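Aromatic amino acid beta-eliminating lyase/threonine aldolase (Exiguobacterium sibiricum, PDB 3LWS) belongs to the beta-eliminating lyase family within the pyridoxal phosphate-dependent aminotransferase superfamily and carries that cofactor covalently bound. Local coordinates at residues Gln54-Val59 with Tyr249-Arg254; Gly61-Val66 with Gly218-Cys223; Gly296-Ile301 with Gly318-Lys323; Pro303-Val308 with Ala350-Ala355. One frame throughout, in Å; residues are numbered along the deposited sequence.

The four contacts form two groups, one for each part of the fold. Contacts 1 and 2, with centres 16 Å apart, belong to the family region and touch each other: helix 49-60 of contact 1 is followed, after a short turn, by strand 64-68 of contact 2, and helix 220-232 by helix 241-254. Along the chain, both segments of contact 2 fall between those of contact 1, and both contacts close long loops. Contacts 3 and 4, 14 Å apart between centres, come later, close shorter loops, share helix 298-312 and alternate in sequence. Centres of contacts 2 and 4 are 50 Å apart. Contacts 1 and 2 thus lie in the part built round the seven-stranded sheet, contacts 3 and 4 in the C-terminal part with the four-stranded sheet, and none bridges the two.

Contact 1: residues Gln54-Val59 with Tyr249-Arg254; sequences QKFADV and YYYELR
One face of the Tyr251 ring receives the edge of Phe56 in a T-shaped (edge-to-face) pair, with centroids 4.7 Å apart and planes at 79°. Followed outward, Tyr251 leaves its helix with CG anti to the backbone N (chi1 175°), which carries the ring across toward residues 54-59. Its CB is 4.2 Å from Phe56 CZ; Tyr251 CG is closer, 3.5 Å from the same Phe56 CZ, which lies over the ring centre. Farther along, Tyr251 CE1 meets Phe56 CE1 at 3.7 Å, while CD2 and CE2 stay with Phe56 CZ. At the tip, Tyr251 OH ends against the methyls of Val59, 3.9 Å from CG2. Long side chains bridge the gap, for the axes of the two short segments come no closer than 13.6 Å, at 40° to each other. They join helices 49-60 and 241-254 in the larger part of a fold shared with other pyridoxal phosphate enzymes, and the Phe56 ring also meets those of Phe52 and Phe204. Nearer the surface, the extended chain of Lys55 brings NZ into a salt bridge with Glu252 OE2, modelled so short that its exact length is doubtful. Asp248 gives this ammonium a second carboxylate partner.

Contact 2: residues Gly61-Val66 with Gly218-Cys223; sequences GMDDAV and GPAAFC
Gly218 meets Asp64 through two backbone hydrogen bonds, and around this pair the contact is tight. Asp64 N donates to Gly218 O at 3.2 Å, and Gly218 N returns a straighter bond of the same length to Asp64 O, with an N-H...O angle of 168°. The selenomethionine Met62 adds its CB, 3.6 Å from Gly218 N, before its bent chain leads SE past Gly218 CA. On the other side of the bridge, Cys223 CB wedges against Val66 CG2 at 3.6 Å and also touches Asp64 OD2. Because Asp63 and Asp64 both face Gly218, the pairing contains a classic beta bulge. It opens strand 64-68, an outermost strand of the seven-stranded sheet within this chain, which runs antiparallel to strand 214-218; just before it, Gly61 ends helix 49-60 as the C-prime residue of a Schellman motif. The Asp64 carboxylate, carried with CG anti to the backbone N (chi1 -167°), borders the tight part: a water donates both to Asp64 OD2 at 2.8 Å and to Ala220 O at 3.0 Å, and Arg227, one turn beyond Cys223 in helix 220-232, forms a salt bridge with the same OD2. The grip is looser at solvent-exposed Asp63, whose OD2 receives only a weak hydrogen bond from Ala220 N, 3.5 Å away, at the start of that helix.

Contact 3: residues Gly296-Ile301 with Gly318-Lys323; sequences GQAADI and GYLVDK
Asp322 and Ala298, the first residue of helix 298-312, are joined by a hydrogen bond: Ala298 N donates to Asp322 OD1 at 2.7 Å, on the syn lone pair of OD1. A negative group at this helix start probably interacts favourably with the helix dipole. Gln297, at the N-cap position, has a chain bent at chi2 (-70°), which turns its amide back toward the strand segment. There NE2 donates to Lys323 O at 3.0 Å, with the acceptor in the amide plane. The same NE2 makes a weak bond to Asp322 OD1, 3.1 Å away. OD1 thus accepts from a backbone and, weakly, a side-chain nitrogen; the amide and carboxylate planes stand 84° apart. The other end of the amide is also held, for Gln297 OE1 accepts from Gly325 N. Within the helix start, Gln297 N donates to Asp300 OD2 at 2.9 Å, through the anti lone pair of that oxygen.

Apolar contact follows beside this polar edge. Leu320 CD1 lies 4.1 Å from Ala298 CB and 4.2 Å from Ile301 CG2, reaching across to the first turn of the helix. Leu320 and Ile301 continue this packing onto Phe294 of strand 289-295 and Cys327 of strand 326-332, so the helix start is held beside strand 321-322, an outer strand of the antiparallel four-stranded sheet.

Contact 4: residues Pro303-Val308 with Ala350-Ala355; sequences PKLEQV and ARLRQA
The Arg351 guanidinium meets the amide of Gln307 at its edge: Gln307 CD lies near the guanidinium plane, 3.2 Å from Arg351 NH2, and the two planes are turned 73° apart. Gln307 OE1 is 3.3 Å from the same NH2, but the angle is too poor for a hydrogen bond. Val308 CG2 approaches the guanidinium obliquely, 4.3 Å from Arg351 NH1, and the backbone N of Ala355 also lies at the guanidinium edge. The bend of Arg351 at chi2 (60°) turns the group along its own helix toward Ala355, while its NE forms a salt bridge with Glu311, whose other carboxylate oxygen accepts a weak bond from Gln307 NE2. Glu311 thus links both flat groups from the next turn of helix 298-312.

Beneath this polar layer the packing is apolar. Val308 fits over the second helix, its CG2 methyl 3.7 Å from Ala355 CB and its CG1 turned to Leu352. Leu305 and Leu352 run alongside each other in the same direction, Leu305 CD2 4.0 Å from Leu352 CD1. The extended Lys304 chain passes Ala355, with CD 3.6 Å from Ala355 O. The axes of the two short segments approach to 9.6 Å, at 153°, an antiparallel helix pair. Together with the antiparallel four-stranded sheet, this pairing of helices 298-312 and 342-355 is consistent with the small C-terminal alpha/beta domain of fold-type I pyridoxal phosphate enzymes.

Contact 1: residues Gln54-Val59 with Tyr249-Arg254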
# COMPACT_ATOMS: atom_id res chain seq x y z
N GLN A 54 6.08 11.17 -14.19
CA GLN A 54 6.73 12.25 -15.01
C GLN A 54 6.08 13.61 -14.77
O GLN A 54 6.77 14.63 -14.59
CB GLN A 54 6.62 11.90 -16.50
CG GLN A 54 7.36 10.60 -16.86
CD GLN A 54 7.02 10.09 -18.28
OE1 GLN A 54 6.11 10.60 -18.96
NE2 GLN A 54 7.77 9.06 -18.72
N LYS A 55 4.75 13.62 -14.74
CA LYS A 55 3.96 14.80 -14.42
C LYS A 55 4.45 15.49 -13.16
O LYS A 55 4.75 16.70 -13.17
CB LYS A 55 2.48 14.41 -14.26
CG LYS A 55 1.56 15.55 -13.86
CD LYS A 55 0.12 15.15 -13.96
CE LYS A 55 -0.78 16.34 -13.65
NZ LYS A 55 -2.23 16.05 -13.78
N PHE A 56 4.55 14.72 -12.08
CA PHE A 56 4.98 15.27 -10.83
C PHE A 56 6.49 15.40 -10.70
O PHE A 56 6.93 16.23 -9.94
CB PHE A 56 4.31 14.54 -9.67
CG PHE A 56 2.90 14.96 -9.51
CD1 PHE A 56 2.59 16.11 -8.85
CD2 PHE A 56 1.89 14.28 -10.19
CE1 PHE A 56 1.28 16.54 -8.77
CE2 PHE A 56 0.59 14.71 -10.13
CZ PHE A 56 0.28 15.83 -9.42
N ALA A 57 7.30 14.67 -11.45
CA ALA A 57 8.71 15.09 -11.55
C ALA A 57 8.75 16.54 -12.08
O ALA A 57 9.44 17.38 -11.56
CB ALA A 57 9.52 14.16 -12.40
N ASP A 58 7.95 16.83 -13.10
CA ASP A 58 7.87 18.16 -13.69
C ASP A 58 7.33 19.19 -12.74
O ASP A 58 7.87 20.28 -12.67
CB ASP A 58 6.96 18.16 -14.92
CG ASP A 58 7.59 17.53 -16.13
OD1 ASP A 58 8.82 17.26 -16.14
OD2 ASP A 58 6.83 17.31 -17.11
N VAL A 59 6.26 18.86 -12.02
CA VAL A 59 5.63 19.83 -11.12
C VAL A 59 6.60 20.24 -10.03
O VAL A 59 6.65 21.40 -9.64
CB VAL A 59 4.35 19.30 -10.45
CG1 VAL A 59 3.94 20.22 -9.31
CG2 VAL A 59 3.26 19.14 -11.48
N TYR A 249 -6.87 13.01 -10.14
CA TYR A 249 -8.19 13.66 -10.18
C TYR A 249 -8.37 14.73 -9.13
O TYR A 249 -8.88 15.81 -9.45
CB TYR A 249 -9.33 12.65 -10.01
CG TYR A 249 -10.72 13.26 -10.03
CD1 TYR A 249 -11.47 13.31 -11.20
CD2 TYR A 249 -11.31 13.75 -8.87
CE1 TYR A 249 -12.74 13.91 -11.23
CE2 TYR A 249 -12.61 14.34 -8.90
CZ TYR A 249 -13.29 14.39 -10.08
OH TYR A 249 -14.55 14.93 -10.12
N TYR A 250 -8.02 14.43 -7.86
CA TYR A 250 -8.20 15.46 -6.80
C TYR A 250 -7.16 16.55 -6.91
O TYR A 250 -7.41 17.70 -6.56
CB TYR A 250 -8.32 14.83 -5.40
CG TYR A 250 -9.64 14.10 -5.33
CD1 TYR A 250 -10.84 14.80 -5.28
CD2 TYR A 250 -9.70 12.71 -5.36
CE1 TYR A 250 -12.04 14.15 -5.27
CE2 TYR A 250 -10.91 12.06 -5.34
CZ TYR A 250 -12.06 12.77 -5.32
OH TYR A 250 -13.26 12.12 -5.28
N TYR A 251 -5.99 16.20 -7.45
CA TYR A 251 -5.00 17.21 -7.79
C TYR A 251 -5.56 18.18 -8.83
O TYR A 251 -5.58 19.39 -8.61
CB TYR A 251 -3.67 16.59 -8.27
CG TYR A 251 -2.69 17.64 -8.73
CD1 TYR A 251 -1.92 18.35 -7.81
CD2 TYR A 251 -2.59 17.97 -10.08
CE1 TYR A 251 -1.04 19.34 -8.22
CE2 TYR A 251 -1.69 18.98 -10.50
CZ TYR A 251 -0.93 19.65 -9.57
OH TYR A 251 -0.05 20.63 -9.97
N GLU A 252 -6.05 17.66 -9.96
CA GLU A 252 -6.59 18.55 -10.98
C GLU A 252 -7.76 19.35 -10.43
O GLU A 252 -7.82 20.57 -10.66
CB GLU A 252 -6.96 17.78 -12.26
CG GLU A 252 -5.75 17.27 -12.98
CD GLU A 252 -4.81 18.37 -13.44
OE1 GLU A 252 -5.30 19.46 -13.82
OE2 GLU A 252 -3.59 18.17 -13.40
N LEU A 253 -8.60 18.71 -9.60
CA LEU A 253 -9.75 19.39 -8.99
C LEU A 253 -9.39 20.54 -8.04
O LEU A 253 -10.04 21.57 -8.06
CB LEU A 253 -10.63 18.39 -8.24
CG LEU A 253 -11.98 18.88 -7.66
CD1 LEU A 253 -13.04 19.06 -8.78
CD2 LEU A 253 -12.50 17.92 -6.58
N ARG A 254 -8.35 20.37 -7.24
CA ARG A 254 -8.15 21.30 -6.13
C ARG A 254 -6.86 22.11 -6.18
O ARG A 254 -6.65 22.94 -5.30
CB ARG A 254 -8.26 20.54 -4.81
CG ARG A 254 -9.66 20.02 -4.52
CD ARG A 254 -9.81 19.46 -3.12
NE ARG A 254 -11.18 18.98 -2.89
CZ ARG A 254 -11.54 17.70 -2.70
NH1 ARG A 254 -10.65 16.72 -2.66
NH2 ARG A 254 -12.83 17.40 -2.51

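Contact 2: residues Gly61-Val66 with Gly218-Cys223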
# COMPACT_ATOMS: atom_id res chain seq x y z
N GLY A 61 9.91 19.91 -10.44
CA GLY A 61 11.19 20.29 -11.08
C GLY A 61 12.35 19.39 -10.72
O GLY A 61 13.47 19.87 -10.57
N MSE A 62 12.09 18.09 -10.59
CA MSE A 62 13.09 17.08 -10.25
C MSE A 62 13.26 16.14 -11.43
O MSE A 62 12.34 15.99 -12.24
CB MSE A 62 12.64 16.25 -9.04
CG MSE A 62 12.51 17.05 -7.71
SE MSE A 62 14.21 17.61 -6.94
CE MSE A 62 13.57 19.40 -6.54
N ASP A 63 14.41 15.45 -11.47
CA ASP A 63 14.77 14.55 -12.56
C ASP A 63 13.75 13.41 -12.70
O ASP A 63 13.48 12.95 -13.79
CB ASP A 63 16.14 13.88 -12.28
CG ASP A 63 17.35 14.82 -12.44
OD1 ASP A 63 17.20 16.01 -12.79
OD2 ASP A 63 18.48 14.31 -12.18
N ASP A 64 13.19 12.93 -11.59
CA ASP A 64 12.33 11.76 -11.63
C ASP A 64 11.43 11.82 -10.36
O ASP A 64 11.67 12.64 -9.47
CB ASP A 64 13.22 10.52 -11.69
CG ASP A 64 12.48 9.23 -12.04
OD1 ASP A 64 11.31 9.26 -12.47
OD2 ASP A 64 13.10 8.15 -11.90
N ALA A 65 10.36 11.03 -10.33
CA ALA A 65 9.49 10.94 -9.14
C ALA A 65 8.96 9.53 -9.05
O ALA A 65 8.80 8.85 -10.08
CB ALA A 65 8.35 11.97 -9.20
N VAL A 66 8.70 9.07 -7.82
CA VAL A 66 8.30 7.68 -7.58
C VAL A 66 7.00 7.72 -6.76
O VAL A 66 6.92 8.39 -5.71
CB VAL A 66 9.37 6.89 -6.79
CG1 VAL A 66 9.00 5.36 -6.66
CG2 VAL A 66 10.75 7.04 -7.42
N GLY A 218 13.13 13.47 -6.73
CA GLY A 218 14.54 13.84 -6.58
C GLY A 218 15.37 13.48 -7.81
O GLY A 218 14.82 13.29 -8.90
N PRO A 219 16.70 13.38 -7.65
CA PRO A 219 17.56 12.97 -8.78
C PRO A 219 17.19 11.58 -9.32
O PRO A 219 16.65 10.73 -8.58
CB PRO A 219 18.97 12.94 -8.17
CG PRO A 219 18.88 13.73 -6.91
CD PRO A 219 17.48 13.55 -6.41
N ALA A 220 17.54 11.34 -10.58
CA ALA A 220 17.36 10.07 -11.26
C ALA A 220 17.86 8.85 -10.49
O ALA A 220 17.06 7.90 -10.27
CB ALA A 220 17.99 10.14 -12.68
N ALA A 221 19.14 8.85 -10.06
CA ALA A 221 19.76 7.70 -9.35
C ALA A 221 19.10 7.44 -7.99
O ALA A 221 18.84 6.30 -7.63
CB ALA A 221 21.27 7.92 -9.15
N PHE A 222 18.85 8.50 -7.24
CA PHE A 222 18.06 8.47 -6.00
C PHE A 222 16.70 7.74 -6.20
O PHE A 222 16.34 6.81 -5.46
CB PHE A 222 17.86 9.91 -5.51
CG PHE A 222 16.96 10.03 -4.31
CD1 PHE A 222 17.47 9.89 -3.03
CD2 PHE A 222 15.60 10.33 -4.48
CE1 PHE A 222 16.67 9.99 -1.94
CE2 PHE A 222 14.79 10.45 -3.41
CZ PHE A 222 15.30 10.26 -2.12
N CYS A 223 15.96 8.15 -7.21
CA CYS A 223 14.67 7.50 -7.51
C CYS A 223 14.82 6.04 -7.92
O CYS A 223 13.96 5.25 -7.62
CB CYS A 223 13.87 8.30 -8.56
SG CYS A 223 13.34 9.88 -7.90
O HOH W 1 15.61 7.55 -12.85

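Contact 3: residues Gly296-Ile301 with Gly318-Lys323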
# COMPACT_ATOMS: atom_id res chain seq x y z
N GLY A 296 -9.29 25.71 29.55
CA GLY A 296 -10.09 24.69 30.19
C GLY A 296 -9.85 23.35 29.50
O GLY A 296 -9.27 23.29 28.45
N GLN A 297 -10.36 22.28 30.08
CA GLN A 297 -10.09 20.93 29.59
C GLN A 297 -11.35 20.43 28.89
O GLN A 297 -12.44 21.05 28.99
CB GLN A 297 -9.70 20.02 30.77
CG GLN A 297 -8.54 20.50 31.72
CD GLN A 297 -7.11 20.49 31.12
OE1 GLN A 297 -6.18 21.08 31.69
NE2 GLN A 297 -6.94 19.88 29.96
N ALA A 298 -11.22 19.29 28.20
CA ALA A 298 -12.32 18.75 27.37
C ALA A 298 -13.61 18.52 28.16
O ALA A 298 -14.68 18.72 27.64
CB ALA A 298 -11.90 17.46 26.70
N ALA A 299 -13.49 18.09 29.41
CA ALA A 299 -14.64 17.94 30.30
C ALA A 299 -15.41 19.25 30.53
O ALA A 299 -16.61 19.20 30.77
CB ALA A 299 -14.18 17.36 31.63
N ASP A 300 -14.72 20.39 30.48
CA ASP A 300 -15.30 21.73 30.53
C ASP A 300 -15.86 22.25 29.21
O ASP A 300 -16.90 22.88 29.18
CB ASP A 300 -14.26 22.76 30.96
CG ASP A 300 -13.54 22.37 32.24
OD1 ASP A 300 -14.25 22.16 33.23
OD2 ASP A 300 -12.29 22.30 32.26
N ILE A 301 -15.12 22.02 28.13
CA ILE A 301 -15.40 22.63 26.82
C ILE A 301 -16.26 21.75 25.92
O ILE A 301 -17.14 22.25 25.23
CB ILE A 301 -14.07 22.97 26.08
CG1 ILE A 301 -13.21 23.87 26.94
CG2 ILE A 301 -14.33 23.59 24.70
CD1 ILE A 301 -13.90 25.07 27.57
N GLY A 318 -14.37 18.68 15.86
CA GLY A 318 -14.70 17.25 15.85
C GLY A 318 -14.11 16.40 16.96
O GLY A 318 -14.57 15.29 17.19
N TYR A 319 -13.11 16.93 17.66
CA TYR A 319 -12.44 16.23 18.74
C TYR A 319 -11.59 17.27 19.49
O TYR A 319 -11.19 18.25 18.89
CB TYR A 319 -11.53 15.14 18.15
CG TYR A 319 -10.34 15.75 17.45
CD1 TYR A 319 -10.41 16.13 16.12
CD2 TYR A 319 -9.14 16.01 18.16
CE1 TYR A 319 -9.29 16.72 15.47
CE2 TYR A 319 -8.04 16.60 17.54
CZ TYR A 319 -8.12 16.96 16.19
OH TYR A 319 -7.03 17.57 15.58
N LEU A 320 -11.31 17.03 20.77
CA LEU A 320 -10.34 17.82 21.55
C LEU A 320 -9.17 16.96 22.08
O LEU A 320 -9.33 15.76 22.28
CB LEU A 320 -11.06 18.49 22.72
CG LEU A 320 -12.08 19.58 22.35
CD1 LEU A 320 -13.06 19.74 23.56
CD2 LEU A 320 -11.38 20.88 21.99
N VAL A 321 -8.01 17.58 22.29
CA VAL A 321 -6.84 16.92 22.88
C VAL A 321 -6.48 17.76 24.08
O VAL A 321 -6.13 18.92 23.90
CB VAL A 321 -5.65 16.81 21.88
CG1 VAL A 321 -4.39 16.24 22.57
CG2 VAL A 321 -6.03 15.95 20.68
N ASP A 322 -6.58 17.18 25.29
CA ASP A 322 -6.28 17.91 26.50
C ASP A 322 -4.78 18.16 26.62
O ASP A 322 -3.97 17.29 26.31
CB ASP A 322 -6.79 17.19 27.78
CG ASP A 322 -8.20 17.56 28.12
OD1 ASP A 322 -8.63 18.66 27.71
OD2 ASP A 322 -8.87 16.78 28.83
N LYS A 323 -4.45 19.37 27.05
CA LYS A 323 -3.08 19.78 27.30
C LYS A 323 -3.10 20.38 28.70
O LYS A 323 -4.03 20.11 29.48
CB LYS A 323 -2.63 20.83 26.26
CG LYS A 323 -2.75 20.40 24.85
CD LYS A 323 -1.58 19.55 24.42
CE LYS A 323 -1.57 19.49 22.90
NZ LYS A 323 -0.40 18.74 22.37

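Contact 4: residues Pro303-Val308 with Ala350-Ala355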
# COMPACT_ATOMS: atom_id res chain seq x y z
N PRO A 303 -18.93 19.92 26.39
CA PRO A 303 -20.39 20.14 26.48
C PRO A 303 -20.86 21.40 25.79
O PRO A 303 -21.95 21.40 25.21
CB PRO A 303 -20.64 20.26 27.99
CG PRO A 303 -19.54 19.55 28.62
CD PRO A 303 -18.33 19.77 27.73
N LYS A 304 -20.05 22.46 25.83
CA LYS A 304 -20.43 23.73 25.18
C LYS A 304 -20.53 23.52 23.66
O LYS A 304 -21.54 23.86 23.04
CB LYS A 304 -19.42 24.83 25.48
CG LYS A 304 -19.37 25.25 26.92
CD LYS A 304 -18.41 26.41 27.15
CE LYS A 304 -18.34 26.78 28.64
NZ LYS A 304 -17.13 27.58 28.97
N LEU A 305 -19.48 22.92 23.11
CA LEU A 305 -19.39 22.62 21.69
C LEU A 305 -20.48 21.67 21.25
O LEU A 305 -21.07 21.87 20.18
CB LEU A 305 -18.01 22.05 21.34
CG LEU A 305 -16.85 23.04 21.45
CD1 LEU A 305 -15.53 22.29 21.37
CD2 LEU A 305 -16.92 24.17 20.37
N GLU A 306 -20.73 20.63 22.05
CA GLU A 306 -21.78 19.67 21.82
C GLU A 306 -23.10 20.40 21.57
O GLU A 306 -23.74 20.20 20.58
CB GLU A 306 -21.94 18.72 23.03
CG GLU A 306 -23.16 17.77 22.93
CD GLU A 306 -23.45 16.97 24.20
OE1 GLU A 306 -23.65 17.58 25.29
OE2 GLU A 306 -23.51 15.74 24.10
N GLN A 307 -23.49 21.25 22.52
CA GLN A 307 -24.75 21.97 22.45
C GLN A 307 -24.79 22.82 21.16
O GLN A 307 -25.67 22.64 20.33
CB GLN A 307 -24.93 22.83 23.70
CG GLN A 307 -26.29 23.50 23.77
CD GLN A 307 -26.54 24.28 25.06
OE1 GLN A 307 -25.61 24.73 25.74
NE2 GLN A 307 -27.81 24.48 25.38
N VAL A 308 -23.77 23.66 20.99
CA VAL A 308 -23.63 24.49 19.78
C VAL A 308 -23.83 23.69 18.52
O VAL A 308 -24.64 24.07 17.65
CB VAL A 308 -22.23 25.18 19.73
CG1 VAL A 308 -21.94 25.76 18.35
CG2 VAL A 308 -22.11 26.27 20.80
N ALA A 350 -22.84 33.03 15.85
CA ALA A 350 -23.55 33.72 16.95
C ALA A 350 -23.84 32.72 18.08
O ALA A 350 -23.65 33.03 19.28
CB ALA A 350 -24.86 34.36 16.43
N ARG A 351 -24.27 31.52 17.70
CA ARG A 351 -24.51 30.47 18.68
C ARG A 351 -23.24 30.05 19.41
O ARG A 351 -23.28 29.81 20.63
CB ARG A 351 -25.18 29.26 18.06
CG ARG A 351 -25.62 28.21 19.11
CD ARG A 351 -26.65 28.76 20.15
NE ARG A 351 -26.81 27.82 21.27
CZ ARG A 351 -26.07 27.81 22.38
NH1 ARG A 351 -25.11 28.71 22.59
NH2 ARG A 351 -26.31 26.89 23.31
N LEU A 352 -22.13 29.97 18.68
CA LEU A 352 -20.84 29.70 19.27
C LEU A 352 -20.44 30.87 20.17
O LEU A 352 -19.97 30.65 21.29
CB LEU A 352 -19.78 29.42 18.19
CG LEU A 352 -18.35 29.16 18.70
CD1 LEU A 352 -18.30 27.88 19.56
CD2 LEU A 352 -17.37 29.12 17.54
N ARG A 353 -20.66 32.10 19.72
CA ARG A 353 -20.42 33.29 20.55
C ARG A 353 -21.21 33.27 21.87
O ARG A 353 -20.68 33.66 22.90
CB ARG A 353 -20.73 34.60 19.78
CG ARG A 353 -19.49 35.32 19.27
CD ARG A 353 -19.78 36.68 18.61
NE ARG A 353 -19.91 36.54 17.16
CZ ARG A 353 -21.04 36.51 16.47
NH1 ARG A 353 -22.23 36.67 17.04
NH2 ARG A 353 -20.99 36.33 15.17
N GLN A 354 -22.45 32.80 21.82
CA GLN A 354 -23.26 32.62 23.04
C GLN A 354 -22.63 31.61 24.03
O GLN A 354 -22.81 31.76 25.22
CB GLN A 354 -24.69 32.14 22.71
CG GLN A 354 -25.70 33.22 22.39
CD GLN A 354 -27.13 32.65 22.24
OE1 GLN A 354 -27.39 31.47 22.49
NE2 GLN A 354 -28.05 33.51 21.83
N ALA A 355 -21.93 30.58 23.54
CA ALA A 355 -21.25 29.61 24.41
C ALA A 355 -19.98 30.11 25.07
O ALA A 355 -19.62 29.62 26.14
CB ALA A 355 -20.95 28.33 23.64